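Local atomic coordinates of UPF0147 protein MMP1188 (Methanococcus maripaludis S2, PDB entry 2QZG), a protein that is of unknown function, a small all-helical archaeal protein of the UPF0147 family whose assembly contains two copies of the chain. Residues C[24-29]-C[79-84]. Residues are numbered along the deposited sequence; the frame is centred on the assembly and turned at random.
Sequences EEIVED and RTQIWG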
# COMPACT_ATOMS: atom_id res chain seq x y z
N GLU C 24 -3.32 -11.68 -6.40
CA GLU C 24 -4.32 -12.68 -6.81
C GLU C 24 -5.68 -12.07 -7.09
O GLU C 24 -6.43 -12.57 -7.93
CB GLU C 24 -4.41 -13.81 -5.78
CG GLU C 24 -5.16 -15.08 -6.24
CD GLU C 24 -4.68 -15.64 -7.58
OE1 GLU C 24 -3.44 -15.68 -7.83
OE2 GLU C 24 -5.54 -16.04 -8.40
N GLU C 25 -5.99 -10.98 -6.39
CA GLU C 25 -7.23 -10.23 -6.58
C GLU C 25 -7.36 -9.72 -8.02
O GLU C 25 -8.39 -9.91 -8.67
CB GLU C 25 -7.32 -9.09 -5.56
CG GLU C 25 -8.72 -8.46 -5.39
CD GLU C 25 -8.79 -7.49 -4.21
OE1 GLU C 25 -7.74 -7.18 -3.61
OE2 GLU C 25 -9.91 -7.03 -3.88
N ILE C 26 -6.30 -9.09 -8.52
CA ILE C 26 -6.23 -8.63 -9.92
C ILE C 26 -6.27 -9.80 -10.91
O ILE C 26 -6.90 -9.71 -11.97
CB ILE C 26 -4.93 -7.87 -10.17
CG1 ILE C 26 -4.83 -6.63 -9.24
CG2 ILE C 26 -4.80 -7.52 -11.66
CD1 ILE C 26 -3.48 -5.92 -9.32
N VAL C 27 -5.56 -10.88 -10.58
CA VAL C 27 -5.51 -12.08 -11.41
C VAL C 27 -6.91 -12.63 -11.66
O VAL C 27 -7.25 -12.98 -12.78
CB VAL C 27 -4.54 -13.17 -10.84
CG1 VAL C 27 -4.66 -14.53 -11.58
CG2 VAL C 27 -3.10 -12.69 -10.90
N GLU C 28 -7.72 -12.69 -10.61
CA GLU C 28 -9.07 -13.25 -10.72
C GLU C 28 -10.11 -12.22 -11.17
O GLU C 28 -11.29 -12.55 -11.29
CB GLU C 28 -9.48 -13.91 -9.39
CG GLU C 28 -8.52 -15.03 -8.97
CD GLU C 28 -8.87 -15.74 -7.66
OE1 GLU C 28 -10.06 -15.71 -7.26
OE2 GLU C 28 -7.95 -16.34 -7.05
N ASP C 29 -9.68 -10.99 -11.43
CA ASP C 29 -10.58 -9.88 -11.75
C ASP C 29 -10.89 -9.84 -13.24
O ASP C 29 -10.05 -9.51 -14.06
CB ASP C 29 -9.95 -8.55 -11.26
CG ASP C 29 -10.86 -7.36 -11.45
OD1 ASP C 29 -11.87 -7.42 -12.20
OD2 ASP C 29 -10.54 -6.32 -10.85
N ARG C 79 -5.23 0.31 -11.43
CA ARG C 79 -4.06 1.17 -11.31
C ARG C 79 -3.76 1.46 -9.83
O ARG C 79 -2.60 1.44 -9.41
CB ARG C 79 -4.27 2.45 -12.12
CG ARG C 79 -3.03 3.30 -12.25
CD ARG C 79 -3.29 4.54 -13.10
NE ARG C 79 -3.64 4.21 -14.48
CZ ARG C 79 -2.78 3.76 -15.39
NH1 ARG C 79 -1.50 3.58 -15.06
NH2 ARG C 79 -3.19 3.49 -16.63
N THR C 80 -4.83 1.72 -9.06
CA THR C 80 -4.74 1.98 -7.61
C THR C 80 -4.27 0.76 -6.83
O THR C 80 -3.44 0.88 -5.92
CB THR C 80 -6.10 2.52 -7.03
OG1 THR C 80 -6.30 3.86 -7.48
CG2 THR C 80 -6.09 2.55 -5.48
N GLN C 81 -4.80 -0.40 -7.20
CA GLN C 81 -4.39 -1.65 -6.57
C GLN C 81 -2.91 -1.88 -6.81
O GLN C 81 -2.19 -2.24 -5.89
CB GLN C 81 -5.22 -2.85 -7.07
CG GLN C 81 -6.66 -2.84 -6.53
CD GLN C 81 -7.59 -3.81 -7.26
OE1 GLN C 81 -7.21 -4.46 -8.22
NE2 GLN C 81 -8.84 -3.87 -6.81
N ILE C 82 -2.45 -1.65 -8.04
CA ILE C 82 -1.04 -1.86 -8.37
C ILE C 82 -0.10 -0.87 -7.66
O ILE C 82 0.96 -1.27 -7.20
CB ILE C 82 -0.81 -1.88 -9.88
CG1 ILE C 82 -1.40 -3.17 -10.46
CG2 ILE C 82 0.69 -1.72 -10.23
CD1 ILE C 82 -1.69 -3.10 -11.90
N TRP C 83 -0.51 0.39 -7.55
CA TRP C 83 0.22 1.40 -6.78
C TRP C 83 0.43 0.93 -5.32
O TRP C 83 1.54 0.96 -4.81
CB TRP C 83 -0.45 2.78 -6.86
CG TRP C 83 0.12 3.79 -5.87
CD1 TRP C 83 1.43 4.17 -5.75
CD2 TRP C 83 -0.60 4.53 -4.89
NE1 TRP C 83 1.57 5.11 -4.75
CE2 TRP C 83 0.33 5.36 -4.21
CE3 TRP C 83 -1.95 4.60 -4.52
CZ2 TRP C 83 -0.04 6.22 -3.18
CZ3 TRP C 83 -2.32 5.48 -3.50
CH2 TRP C 83 -1.38 6.28 -2.85
N GLY C 84 -0.63 0.40 -4.70
CA GLY C 84 -0.52 -0.18 -3.37
C GLY C 84 0.40 -1.38 -3.24
O GLY C 84 1.16 -1.44 -2.27
O HOH W 1 -7.84 -5.14 -10.98
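I26 and Q81 are the nearest CA pair across the two segments, 8.0 Å apart, where the last turn of helix 12-27 passes helix 76-90 running roughly antiparallel to it. The contact joins the first and last helices of a compact four-helix domain, and at this spacing the two segments meet through side chains. Its apolar part is a contact between two isoleucines: I26 CD1 lies 3.6 Å from I82 CG1, and the two side chains cross at about a right angle. I26 reaches that point because CG1 is anti to the carbonyl carbon (chi1 -59°) and CD1 continues the chain in an extended form (chi2 173°). The same branch touches Q81, whose side chain runs past it in the opposite sense: I26 CD1 is 4.2 Å from Q81 CB, while I26 CG1 sits 3.4 Å from Q81 OE1, a carbon-oxygen van der Waals contact. Both isoleucines are buried; A40 of helix 34-46 and T78 and I85 of helix 76-90 also touch I26, and M74 touches I82. Toward the exposed margin E25 is only loosely associated, its OE2 4.4 Å from Q81 NE2, too far for direct pairing. The polar link instead lies where helix 12-27 gives way to loop. There D29 is held from two directions, OD1 bonding to T31 OG1 and OD2 to H77 NE2 near the start of helix 76-90, which together limit rotation of the carboxylate. One water donates to both segments, to D29 OD2 at 2.9 Å and to Q81 OE1, also at 2.9 Å; the two acceptors subtend about 104° at the water oxygen, close to the water molecule's own H-O-H angle.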